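Local structure of enoyl-CoA hydratase EchA1 (Mycobacterium marinum, 3QXI) at residues Met51-Leu54 with Asp55-Gly59; Val87-Glu90 with Gly91-Leu94; Trp225-Asp228 with Thr229-Ala232; Phe231-Gln234 with Met235-Leu238. The protein probably catalyses the reversible hydration of trans-2-enoyl-CoA thioesters to 3-hydroxyacyl-CoA, as other enoyl-CoA hydratases of the crotonase superfamily do. One frame throughout, in Å; residues are numbered along the deposited sequence.

How the contacts relate
All four contacts are local, each joining consecutive segments, and they follow one another along the chain; none nests in or crosses another, though contacts 3 and 4 overlap at F231 and A232. Contact 1 ends helix 41-56 within the unit of strand 25-30, helix 41-56 and strand 62-67. Contact 2 closes the hairpin of strands 88-89 and 93-94; although its centre lies about 19 Å from that of contact 1, a salt bridge ties them, with D52 OD2 2.8 Å from R92 NH1. Contact 3 starts helix 230-243 after the loop from helix 209-221, and contact 4 lies within it; W225 packs on Q233, Q234 and I237. Both touch the second subunit.

Contact 1. Residues Met51-Leu54 with Asp55-Gly59; sequences MDRL and DADAG
The guanidinium of R53 and the carboxylate of D57 lie nearly coplanar, 19° apart, with OD1 of D57 at the guanidinium edge and near its plane. Their closest charged atoms, R53 NE and D57 OD1, are 4.1 Å apart, which gives electrostatic proximity without a salt bridge. The two side chains run alongside each other in the same direction; CG of D57 is anti to its backbone N (chi1 -172°). The other carboxylate oxygen closes an Asx turn: G59 N donates to D57 OD2 over 2.9 Å, meeting it on the anti side and somewhat out of plane. This bond holds D57 just where the chain leaves helical geometry.

The backbone evidence for the helix end is equally direct. D55 N bonds to M51 O, and A56 N to D52 O. D57 N closes the last of these turns on R53 O at 3.0 Å, with a more bent N-H angle of 136°. The CB of D55 rests 3.6 Å from M51 O. Beyond the helix, D55 takes the backbone N atoms of A102 and K103, one on each carboxylate oxygen, and D52 pairs with R92. The C-terminal end of helix 41-56 is thereby fastened to the 101-103 loop, while M51, R53 and L54 pack on strand 25-30, the strand before the helix in the beta-alpha-beta unit that strand 62-67 completes.

Contact 2. Residues Val87-Glu90 with Gly91-Leu94; sequences VVVE and GRGL
V89 and G93 form the antiparallel hydrogen-bonded pair of a tight beta hairpin, and R92 together with G93 faces V89 in a classic beta bulge. G91 begins the return arm with phi/psi of 66°/7°; following an extended E90, this makes V89 to R92 a type II turn, whose third residue commonly is glycine. R92 comes next, its N donating to V89 O over 2.8 Å from well above the carbonyl plane. Its CB lies beside that of V89 at 4.1 Å, so the two side chains start in the same direction. A bend at chi2 (-90°) then carries the guanidinium off, where NH1 forms a salt bridge with D52 of helix 41-56.

G93, again at positive phi, gives the same carbonyl a second grip. Its N-H reaches V89 O over 2.7 Å, lying in the carbonyl plane and almost straight, so V89 O is held by two donors from different elevations. In return V89 N donates to G93 O at 3.0 Å. The same oxygen also receives a CA-H contact from V88, whose CG1 sits 3.8 Å from the CA of G93.

L94 closes the walk, touching M76 and also E119 and L120 of helix 116-123. It lies alongside V87 in an apolar contact between two buried residues, the methyl CD2 of L94 meeting CG1 of V87 at 4.2 Å.

Contact 3. Residues Trp225-Asp228 with Thr229-Ala232; sequences WSLD and TRFA
R230 folds back over the turn that precedes it, and its side chain can be followed atom by atom. CB lies 3.6 Å from CB of W225 and also touches S226 O. CG takes the crowded position between backbone N and carbonyl carbon (chi1 62°), which keeps it over the turn, 3.5 Å from S226 O. From there the chain runs extended past CD, which passes the CA of L227, to NE. Water 2 links NE to the loop, accepting from R230 NE at 3.0 Å and donating to L227 O. At the tip, L227 lies alongside, and its methyl CD2 sits over the centre of one guanidinium face, 3.7 Å from CZ. NH1 goes on to a salt bridge with E156 of the second subunit. The indole of W225 stands nearly perpendicular to the guanidinium, their planes 84° apart, so the two do not stack; its CE3 instead approaches R230 O at 3.6 Å.

The turn itself is held at several points. S226 OG and T229 OG1 share a hydrogen bond of 2.7 Å, while S226 O receives weak bonds from the N atoms of T229 and R230. L227 O reaches F231 N through water 1, and water 3 joins D228 O to A232 N, so solvent supplies links at the helix start. The loop after helix 209-221 thus leads into helix 230-243, with W225 laid back on Q233, Q234 and I237 and also meeting L152 of the second subunit.

Contact 4. Residues Phe231-Gln234 with Met235-Leu238; sequences FAQQ and MKIL
Q234 and L238 meet one turn apart on an alpha helix, helix 230-243, where i to i+4 bonds link M235, K236 and L238 to F231, A232 and Q234. Q234 O accepts from L238 N at 2.9 Å, with an N-H angle of 161° and the donor in the carbonyl plane; I237 N turns weakly to the same oxygen, an i to i+3 link. The Q234 side chain is fully extended to CD (chi1 180°), and its aliphatic CG lies 4.1 Å from CG of L238, the two chains passing at a slant.

M235 starts over the preceding turn. Its N bonds to F231 O at 3.0 Å, and its CB lies 3.5 Å from both F231 O and A232 O before the chain bends away at chi2 and chi3.

Around the helix, I237 packs on helix 209-221 and Q234 on I218 of that helix, whereas L238 meets V145 of the second subunit and Q234 its G147; this helix therefore faces both its own chain and the trimer partner. Q233 points its amide back toward T229 OG1, a weak bond, and the K236 chain slants past Q233, NZ ending 4.0 Å from its CG.

Contact 1. Residues Met51-Leu54 with Asp55-Gly59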
ATOM      1  N   MET B  51     -17.749  -0.097 -22.482  1.00 24.43           N
ATOM      2  CA  MET B  51     -17.904   0.338 -21.081  1.00 25.23           C
ATOM      3  C   MET B  51     -19.147   1.221 -20.883  1.00 26.60           C
ATOM      4  O   MET B  51     -19.871   1.063 -19.892  1.00 26.49           O
ATOM      5  CB  MET B  51     -16.646   1.062 -20.559  1.00 24.44           C
ATOM      6  CG  MET B  51     -15.329   0.229 -20.579  1.00 23.90           C
ATOM      7  SD  MET B  51     -15.425  -1.479 -19.947  1.00 23.55           S
ATOM      8  CE  MET B  51     -13.941  -2.234 -20.608  1.00 20.54           C
ATOM      9  N   ASP B  52     -19.365   2.158 -21.819  1.00 27.57           N
ATOM     10  CA  ASP B  52     -20.615   2.907 -21.894  1.00 29.17           C
ATOM     11  C   ASP B  52     -21.826   1.960 -21.910  1.00 28.70           C
ATOM     12  O   ASP B  52     -22.764   2.123 -21.121  1.00 27.99           O
ATOM     13  CB  ASP B  52     -20.646   3.806 -23.146  1.00 30.67           C
ATOM     14  CG  ASP B  52     -19.674   4.982 -23.056  1.00 33.11           C
ATOM     15  OD1 ASP B  52     -19.135   5.243 -21.965  1.00 35.85           O
ATOM     16  OD2 ASP B  52     -19.442   5.645 -24.091  1.00 36.81           O
ATOM     17  N   ARG B  53     -21.796   0.983 -22.807  1.00 28.40           N
ATOM     18  CA  ARG B  53     -22.885   0.014 -22.895  1.00 29.85           C
ATOM     19  C   ARG B  53     -23.103  -0.656 -21.526  1.00 28.89           C
ATOM     20  O   ARG B  53     -24.227  -0.691 -21.008  1.00 28.91           O
ATOM     21  CB  ARG B  53     -22.620  -1.035 -23.983  1.00 30.10           C
ATOM     22  CG  ARG B  53     -23.542  -2.245 -23.857  1.00 33.19           C
ATOM     23  CD  ARG B  53     -23.835  -2.985 -25.165  1.00 37.86           C
ATOM     24  NE  ARG B  53     -24.755  -4.102 -24.897  1.00 41.88           N
ATOM     25  CZ  ARG B  53     -24.904  -5.188 -25.659  1.00 44.17           C
ATOM     26  NH1 ARG B  53     -24.207  -5.344 -26.786  1.00 43.94           N
ATOM     27  NH2 ARG B  53     -25.764  -6.134 -25.287  1.00 46.40           N
ATOM     28  N   LEU B  54     -22.010  -1.138 -20.936  1.00 27.73           N
ATOM     29  CA  LEU B  54     -22.046  -1.853 -19.661  1.00 26.73           C
ATOM     30  C   LEU B  54     -22.735  -1.015 -18.577  1.00 26.70           C
ATOM     31  O   LEU B  54     -23.649  -1.503 -17.882  1.00 25.75           O
ATOM     32  CB  LEU B  54     -20.625  -2.265 -19.238  1.00 25.27           C
ATOM     33  CG  LEU B  54     -20.436  -2.643 -17.757  1.00 25.35           C
ATOM     34  CD1 LEU B  54     -21.158  -3.964 -17.416  1.00 23.33           C
ATOM     35  CD2 LEU B  54     -18.948  -2.668 -17.339  1.00 24.45           C
ATOM     36  N   ASP B  55     -22.286   0.236 -18.451  1.00 26.46           N
ATOM     37  CA  ASP B  55     -22.848   1.171 -17.480  1.00 27.29           C
ATOM     38  C   ASP B  55     -24.299   1.560 -17.702  1.00 28.35           C
ATOM     39  O   ASP B  55     -25.062   1.660 -16.744  1.00 28.51           O
ATOM     40  CB  ASP B  55     -21.949   2.402 -17.313  1.00 26.63           C
ATOM     41  CG  ASP B  55     -20.760   2.110 -16.407  1.00 26.02           C
ATOM     42  OD1 ASP B  55     -20.807   1.043 -15.773  1.00 23.99           O
ATOM     43  OD2 ASP B  55     -19.800   2.925 -16.324  1.00 25.43           O
ATOM     44  N   ALA B  56     -24.688   1.719 -18.966  1.00 29.72           N
ATOM     45  CA  ALA B  56     -26.029   2.193 -19.325  1.00 30.53           C
ATOM     46  C   ALA B  56     -27.104   1.088 -19.286  1.00 31.55           C
ATOM     47  O   ALA B  56     -28.279   1.371 -19.032  1.00 33.02           O
ATOM     48  CB  ALA B  56     -25.987   2.873 -20.706  1.00 30.89           C
ATOM     49  N   ASP B  57     -26.713  -0.167 -19.507  1.00 31.15           N
ATOM     50  CA  ASP B  57     -27.688  -1.235 -19.749  1.00 31.63           C
ATOM     51  C   ASP B  57     -28.152  -1.840 -18.423  1.00 31.31           C
ATOM     52  O   ASP B  57     -27.401  -2.554 -17.761  1.00 30.87           O
ATOM     53  CB  ASP B  57     -27.088  -2.287 -20.695  1.00 31.09           C
ATOM     54  CG  ASP B  57     -28.097  -3.329 -21.165  1.00 32.89           C
ATOM     55  OD1 ASP B  57     -27.893  -3.847 -22.285  1.00 36.21           O
ATOM     56  OD2 ASP B  57     -29.064  -3.653 -20.440  1.00 32.07           O
ATOM     57  N   ALA B  58     -29.396  -1.558 -18.050  1.00 31.25           N
ATOM     58  CA  ALA B  58     -29.952  -2.020 -16.779  1.00 31.12           C
ATOM     59  C   ALA B  58     -29.990  -3.557 -16.632  1.00 30.65           C
ATOM     60  O   ALA B  58     -30.054  -4.085 -15.516  1.00 30.53           O
ATOM     61  CB  ALA B  58     -31.336  -1.425 -16.562  1.00 32.20           C
ATOM     62  N   GLY B  59     -29.923  -4.266 -17.755  1.00 30.30           N
ATOM     63  CA  GLY B  59     -29.846  -5.720 -17.732  1.00 29.21           C
ATOM     64  C   GLY B  59     -28.467  -6.297 -17.453  1.00 28.34           C
ATOM     65  O   GLY B  59     -28.334  -7.514 -17.404  1.00 28.42           O
TER

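Contact 2. Residues Val87-Glu90 with Gly91-Leu94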
ATOM      1  N   VAL B  87      -5.637   7.055 -30.726  1.00 39.45           N
ATOM      2  CA  VAL B  87      -5.449   5.882 -29.855  1.00 38.48           C
ATOM      3  C   VAL B  87      -5.705   6.219 -28.400  1.00 37.86           C
ATOM      4  O   VAL B  87      -6.307   5.413 -27.696  1.00 37.96           O
ATOM      5  CB  VAL B  87      -4.034   5.265 -29.998  1.00 37.99           C
ATOM      6  CG1 VAL B  87      -3.954   3.911 -29.299  1.00 36.49           C
ATOM      7  CG2 VAL B  87      -3.669   5.110 -31.449  1.00 38.57           C
ATOM      8  N   VAL B  88      -5.251   7.397 -27.962  1.00 38.17           N
ATOM      9  CA  VAL B  88      -5.416   7.878 -26.564  1.00 37.49           C
ATOM     10  C   VAL B  88      -6.520   8.971 -26.449  1.00 38.18           C
ATOM     11  O   VAL B  88      -6.281  10.182 -26.564  1.00 39.20           O
ATOM     12  CB  VAL B  88      -4.056   8.359 -25.926  1.00 37.10           C
ATOM     13  CG1 VAL B  88      -4.205   8.570 -24.396  1.00 35.22           C
ATOM     14  CG2 VAL B  88      -2.913   7.393 -26.250  1.00 35.56           C
ATOM     15  N   VAL B  89      -7.729   8.509 -26.183  1.00 38.00           N
ATOM     16  CA  VAL B  89      -8.928   9.306 -26.334  1.00 37.83           C
ATOM     17  C   VAL B  89      -9.103  10.234 -25.128  1.00 37.34           C
ATOM     18  O   VAL B  89      -8.932   9.811 -23.976  1.00 36.06           O
ATOM     19  CB  VAL B  89     -10.145   8.365 -26.505  1.00 38.09           C
ATOM     20  CG1 VAL B  89     -11.444   9.144 -26.747  1.00 39.56           C
ATOM     21  CG2 VAL B  89      -9.881   7.362 -27.647  1.00 37.87           C
ATOM     22  N   GLU B  90      -9.435  11.499 -25.406  1.00 36.95           N
ATOM     23  CA  GLU B  90      -9.671  12.516 -24.375  1.00 36.30           C
ATOM     24  C   GLU B  90     -10.634  12.033 -23.289  1.00 35.30           C
ATOM     25  O   GLU B  90     -11.775  11.595 -23.554  1.00 34.96           O
ATOM     26  CB  GLU B  90     -10.173  13.844 -24.978  1.00 37.53           C
ATOM     27  CG  GLU B  90     -10.678  14.890 -23.926  1.00 38.69           C
ATOM     28  CD  GLU B  90      -9.565  15.615 -23.144  1.00 39.23           C
ATOM     29  OE1 GLU B  90      -9.896  16.248 -22.112  1.00 41.43           O
ATOM     30  OE2 GLU B  90      -8.378  15.588 -23.555  1.00 39.61           O
ATOM     31  N   GLY B  91     -10.140  12.109 -22.061  1.00 33.85           N
ATOM     32  CA  GLY B  91     -10.883  11.656 -20.923  1.00 33.31           C
ATOM     33  C   GLY B  91     -11.140  10.162 -20.859  1.00 32.50           C
ATOM     34  O   GLY B  91     -11.889   9.742 -20.009  1.00 32.75           O
ATOM     35  N   ARG B  92     -10.556   9.362 -21.753  1.00 32.17           N
ATOM     36  CA  ARG B  92     -10.711   7.901 -21.661  1.00 31.97           C
ATOM     37  C   ARG B  92      -9.373   7.147 -21.629  1.00 30.56           C
ATOM     38  O   ARG B  92      -9.247   6.122 -20.931  1.00 29.64           O
ATOM     39  CB  ARG B  92     -11.607   7.347 -22.785  1.00 32.86           C
ATOM     40  CG  ARG B  92     -12.908   8.098 -22.987  1.00 36.20           C
ATOM     41  CD  ARG B  92     -14.051   7.564 -22.156  1.00 40.88           C
ATOM     42  NE  ARG B  92     -15.315   7.848 -22.844  1.00 45.82           N
ATOM     43  CZ  ARG B  92     -16.419   7.113 -22.748  1.00 46.74           C
ATOM     44  NH1 ARG B  92     -17.502   7.478 -23.421  1.00 47.93           N
ATOM     45  NH2 ARG B  92     -16.446   6.017 -21.992  1.00 45.72           N
ATOM     46  N   GLY B  93      -8.398   7.653 -22.383  1.00 29.91           N
ATOM     47  CA  GLY B  93      -7.082   7.034 -22.517  1.00 29.71           C
ATOM     48  C   GLY B  93      -7.084   5.845 -23.455  1.00 30.05           C
ATOM     49  O   GLY B  93      -7.619   5.928 -24.572  1.00 30.88           O
ATOM     50  N   LEU B  94      -6.483   4.743 -23.006  1.00 29.30           N
ATOM     51  CA  LEU B  94      -6.480   3.496 -23.769  1.00 29.38           C
ATOM     52  C   LEU B  94      -7.787   2.778 -23.545  1.00 28.60           C
ATOM     53  O   LEU B  94      -7.913   1.999 -22.602  1.00 27.63           O
ATOM     54  CB  LEU B  94      -5.333   2.580 -23.348  1.00 29.22           C
ATOM     55  CG  LEU B  94      -3.878   2.924 -23.695  1.00 31.13           C
ATOM     56  CD1 LEU B  94      -2.954   1.824 -23.140  1.00 31.35           C
ATOM     57  CD2 LEU B  94      -3.647   3.107 -25.202  1.00 31.61           C
TER

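Contact 3. Residues Trp225-Asp228 with Thr229-Ala232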
ATOM      1  N   TRP B 225      -9.596  10.989  -0.078  1.00 18.80           N
ATOM      2  CA  TRP B 225     -10.367  11.713   0.933  1.00 18.47           C
ATOM      3  C   TRP B 225      -9.554  11.854   2.195  1.00 18.60           C
ATOM      4  O   TRP B 225      -8.942  10.887   2.670  1.00 18.91           O
ATOM      5  CB  TRP B 225     -11.678  11.037   1.275  1.00 17.57           C
ATOM      6  CG  TRP B 225     -12.630  10.831   0.178  1.00 18.08           C
ATOM      7  CD1 TRP B 225     -12.727  11.527  -0.993  1.00 19.29           C
ATOM      8  CD2 TRP B 225     -13.689   9.871   0.167  1.00 17.00           C
ATOM      9  NE1 TRP B 225     -13.770  11.041  -1.745  1.00 18.83           N
ATOM     10  CE2 TRP B 225     -14.379  10.022  -1.053  1.00 17.49           C
ATOM     11  CE3 TRP B 225     -14.118   8.897   1.076  1.00 16.54           C
ATOM     12  CZ2 TRP B 225     -15.497   9.230  -1.399  1.00 19.91           C
ATOM     13  CZ3 TRP B 225     -15.210   8.084   0.731  1.00 18.77           C
ATOM     14  CH2 TRP B 225     -15.895   8.268  -0.497  1.00 18.76           C
ATOM     15  N   SER B 226      -9.575  13.053   2.753  1.00 18.79           N
ATOM     16  CA  SER B 226      -8.838  13.344   3.970  1.00 18.94           C
ATOM     17  C   SER B 226      -9.475  12.645   5.180  1.00 19.48           C
ATOM     18  O   SER B 226     -10.666  12.315   5.161  1.00 19.30           O
ATOM     19  CB  SER B 226      -8.744  14.861   4.173  1.00 19.01           C
ATOM     20  OG  SER B 226      -9.986  15.381   4.568  1.00 19.48           O
ATOM     21  N   LEU B 227      -8.666  12.394   6.210  1.00 20.07           N
ATOM     22  CA  LEU B 227      -9.125  11.725   7.436  1.00 20.99           C
ATOM     23  C   LEU B 227     -10.355  12.434   8.013  1.00 21.79           C
ATOM     24  O   LEU B 227     -11.367  11.819   8.395  1.00 21.50           O
ATOM     25  CB  LEU B 227      -7.991  11.737   8.471  1.00 21.49           C
ATOM     26  CG  LEU B 227      -6.710  10.920   8.232  1.00 21.92           C
ATOM     27  CD1 LEU B 227      -5.863  10.906   9.503  1.00 23.24           C
ATOM     28  CD2 LEU B 227      -7.002   9.495   7.762  1.00 23.05           C
ATOM     29  N   ASP B 228     -10.240  13.751   8.013  1.00 22.52           N
ATOM     30  CA  ASP B 228     -11.237  14.678   8.508  1.00 24.39           C
ATOM     31  C   ASP B 228     -12.514  14.714   7.689  1.00 22.43           C
ATOM     32  O   ASP B 228     -13.566  15.005   8.229  1.00 22.37           O
ATOM     33  CB  ASP B 228     -10.631  16.072   8.512  1.00 26.23           C
ATOM     34  CG  ASP B 228     -10.819  16.749   9.809  1.00 34.07           C
ATOM     35  OD1 ASP B 228     -10.588  16.069  10.850  1.00 39.74           O
ATOM     36  OD2 ASP B 228     -11.200  17.954   9.797  1.00 41.29           O
ATOM     37  N   THR B 229     -12.426  14.441   6.389  1.00 20.30           N
ATOM     38  CA  THR B 229     -13.651  14.477   5.588  1.00 19.08           C
ATOM     39  C   THR B 229     -14.202  13.140   5.105  1.00 18.30           C
ATOM     40  O   THR B 229     -15.319  13.086   4.615  1.00 18.94           O
ATOM     41  CB  THR B 229     -13.492  15.395   4.390  1.00 18.38           C
ATOM     42  OG1 THR B 229     -12.446  14.892   3.577  1.00 17.34           O
ATOM     43  CG2 THR B 229     -13.210  16.831   4.851  1.00 17.84           C
ATOM     44  N   ARG B 230     -13.439  12.057   5.231  1.00 17.41           N
ATOM     45  CA  ARG B 230     -13.798  10.862   4.509  1.00 16.31           C
ATOM     46  C   ARG B 230     -15.124  10.242   4.946  1.00 16.13           C
ATOM     47  O   ARG B 230     -15.849   9.712   4.110  1.00 15.21           O
ATOM     48  CB  ARG B 230     -12.670   9.826   4.510  1.00 16.35           C
ATOM     49  CG  ARG B 230     -12.254   9.305   5.850  1.00 17.88           C
ATOM     50  CD  ARG B 230     -11.013   8.410   5.693  1.00 18.16           C
ATOM     51  NE  ARG B 230     -10.595   7.848   6.984  1.00 18.86           N
ATOM     52  CZ  ARG B 230      -9.635   6.936   7.132  1.00 18.47           C
ATOM     53  NH1 ARG B 230      -8.993   6.488   6.053  1.00 14.68           N
ATOM     54  NH2 ARG B 230      -9.312   6.483   8.362  1.00 17.47           N
ATOM     55  N   PHE B 231     -15.460  10.299   6.228  1.00 16.31           N
ATOM     56  CA  PHE B 231     -16.753   9.735   6.637  1.00 17.37           C
ATOM     57  C   PHE B 231     -17.940  10.490   6.082  1.00 17.93           C
ATOM     58  O   PHE B 231     -18.946   9.889   5.755  1.00 19.31           O
ATOM     59  CB  PHE B 231     -16.852   9.550   8.153  1.00 17.77           C
ATOM     60  CG  PHE B 231     -16.254   8.264   8.609  1.00 18.32           C
ATOM     61  CD1 PHE B 231     -17.024   7.112   8.648  1.00 21.21           C
ATOM     62  CD2 PHE B 231     -14.921   8.192   8.940  1.00 19.14           C
ATOM     63  CE1 PHE B 231     -16.479   5.903   9.048  1.00 20.35           C
ATOM     64  CE2 PHE B 231     -14.357   6.989   9.356  1.00 19.63           C
ATOM     65  CZ  PHE B 231     -15.129   5.850   9.410  1.00 20.42           C
ATOM     66  N   ALA B 232     -17.796  11.803   5.928  1.00 19.03           N
ATOM     67  CA  ALA B 232     -18.885  12.630   5.418  1.00 19.64           C
ATOM     68  C   ALA B 232     -19.023  12.389   3.925  1.00 19.75           C
ATOM     69  O   ALA B 232     -20.143  12.305   3.406  1.00 20.19           O
ATOM     70  CB  ALA B 232     -18.606  14.116   5.699  1.00 19.85           C
TER
HETATM   71  O   HOH W   1     -14.031  11.743   8.592  1.00  8.63           O
HETATM   72  O   HOH W   2     -11.289   9.304   9.475  1.00 17.20           O
HETATM   73  O   HOH W   3     -16.066  13.408   8.059  1.00 13.08           O

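Contact 4. Residues Phe231-Gln234 with Met235-Leu238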
ATOM      1  N   PHE B 231     -15.460  10.299   6.228  1.00 16.31           N
ATOM      2  CA  PHE B 231     -16.753   9.735   6.637  1.00 17.37           C
ATOM      3  C   PHE B 231     -17.940  10.490   6.082  1.00 17.93           C
ATOM      4  O   PHE B 231     -18.946   9.889   5.755  1.00 19.31           O
ATOM      5  CB  PHE B 231     -16.852   9.550   8.153  1.00 17.77           C
ATOM      6  CG  PHE B 231     -16.254   8.264   8.609  1.00 18.32           C
ATOM      7  CD1 PHE B 231     -17.024   7.112   8.648  1.00 21.21           C
ATOM      8  CD2 PHE B 231     -14.921   8.192   8.940  1.00 19.14           C
ATOM      9  CE1 PHE B 231     -16.479   5.903   9.048  1.00 20.35           C
ATOM     10  CE2 PHE B 231     -14.357   6.989   9.356  1.00 19.63           C
ATOM     11  CZ  PHE B 231     -15.129   5.850   9.410  1.00 20.42           C
ATOM     12  N   ALA B 232     -17.796  11.803   5.928  1.00 19.03           N
ATOM     13  CA  ALA B 232     -18.885  12.630   5.418  1.00 19.64           C
ATOM     14  C   ALA B 232     -19.023  12.389   3.925  1.00 19.75           C
ATOM     15  O   ALA B 232     -20.143  12.305   3.406  1.00 20.19           O
ATOM     16  CB  ALA B 232     -18.606  14.116   5.699  1.00 19.85           C
ATOM     17  N   GLN B 233     -17.887  12.274   3.232  1.00 19.62           N
ATOM     18  CA  GLN B 233     -17.901  11.974   1.788  1.00 20.01           C
ATOM     19  C   GLN B 233     -18.494  10.596   1.502  1.00 19.92           C
ATOM     20  O   GLN B 233     -19.299  10.442   0.566  1.00 19.50           O
ATOM     21  CB  GLN B 233     -16.524  12.132   1.164  1.00 19.62           C
ATOM     22  CG  GLN B 233     -16.005  13.578   1.344  1.00 24.09           C
ATOM     23  CD  GLN B 233     -14.880  13.960   0.369  1.00 31.01           C
ATOM     24  OE1 GLN B 233     -15.135  14.247  -0.811  1.00 32.58           O
ATOM     25  NE2 GLN B 233     -13.637  14.015   0.874  1.00 31.21           N
ATOM     26  N   GLN B 234     -18.146   9.623   2.342  1.00 19.45           N
ATOM     27  CA  GLN B 234     -18.698   8.281   2.226  1.00 20.10           C
ATOM     28  C   GLN B 234     -20.209   8.375   2.401  1.00 20.68           C
ATOM     29  O   GLN B 234     -20.954   7.822   1.595  1.00 20.92           O
ATOM     30  CB  GLN B 234     -18.061   7.344   3.266  1.00 19.85           C
ATOM     31  CG  GLN B 234     -18.539   5.896   3.252  1.00 18.73           C
ATOM     32  CD  GLN B 234     -17.875   5.022   4.315  1.00 17.32           C
ATOM     33  OE1 GLN B 234     -17.071   4.138   3.984  1.00 16.09           O
ATOM     34  NE2 GLN B 234     -18.217   5.250   5.594  1.00 16.06           N
ATOM     35  N   MET B 235     -20.649   9.105   3.435  1.00 21.94           N
ATOM     36  CA  MET B 235     -22.087   9.228   3.751  1.00 22.94           C
ATOM     37  C   MET B 235     -22.950   9.717   2.578  1.00 22.88           C
ATOM     38  O   MET B 235     -24.081   9.256   2.415  1.00 24.01           O
ATOM     39  CB  MET B 235     -22.314  10.109   4.984  1.00 23.54           C
ATOM     40  CG  MET B 235     -23.789  10.278   5.388  1.00 25.81           C
ATOM     41  SD  MET B 235     -24.623   8.713   5.688  1.00 33.15           S
ATOM     42  CE  MET B 235     -24.182   8.380   7.399  1.00 31.33           C
ATOM     43  N   LYS B 236     -22.429  10.652   1.783  1.00 22.68           N
ATOM     44  CA  LYS B 236     -23.131  11.132   0.571  1.00 22.99           C
ATOM     45  C   LYS B 236     -23.394  10.000  -0.398  1.00 22.02           C
ATOM     46  O   LYS B 236     -24.394  10.000  -1.085  1.00 22.49           O
ATOM     47  CB  LYS B 236     -22.347  12.253  -0.140  1.00 22.45           C
ATOM     48  CG  LYS B 236     -22.291  13.561   0.644  1.00 25.13           C
ATOM     49  CD  LYS B 236     -21.399  14.572  -0.065  1.00 26.18           C
ATOM     50  CE  LYS B 236     -20.823  15.620   0.890  1.00 27.97           C
ATOM     51  NZ  LYS B 236     -19.304  15.726   0.705  1.00 30.19           N
ATOM     52  N   ILE B 237     -22.497   9.027  -0.447  1.00 22.09           N
ATOM     53  CA  ILE B 237     -22.685   7.831  -1.303  1.00 22.03           C
ATOM     54  C   ILE B 237     -23.572   6.773  -0.640  1.00 22.46           C
ATOM     55  O   ILE B 237     -24.378   6.138  -1.306  1.00 22.38           O
ATOM     56  CB  ILE B 237     -21.324   7.247  -1.769  1.00 21.33           C
ATOM     57  CG1 ILE B 237     -20.570   8.310  -2.556  1.00 19.65           C
ATOM     58  CG2 ILE B 237     -21.513   5.936  -2.606  1.00 20.18           C
ATOM     59  CD1 ILE B 237     -19.116   7.957  -2.846  1.00 17.83           C
ATOM     60  N   LEU B 238     -23.433   6.595   0.672  1.00 23.04           N
ATOM     61  CA  LEU B 238     -24.337   5.697   1.409  1.00 23.00           C
ATOM     62  C   LEU B 238     -25.811   6.151   1.368  1.00 23.81           C
ATOM     63  O   LEU B 238     -26.718   5.325   1.432  1.00 23.10           O
ATOM     64  CB  LEU B 238     -23.908   5.550   2.882  1.00 23.27           C
ATOM     65  CG  LEU B 238     -22.510   5.035   3.297  1.00 23.29           C
ATOM     66  CD1 LEU B 238     -22.391   4.993   4.840  1.00 23.81           C
ATOM     67  CD2 LEU B 238     -22.218   3.689   2.690  1.00 21.95           C
TER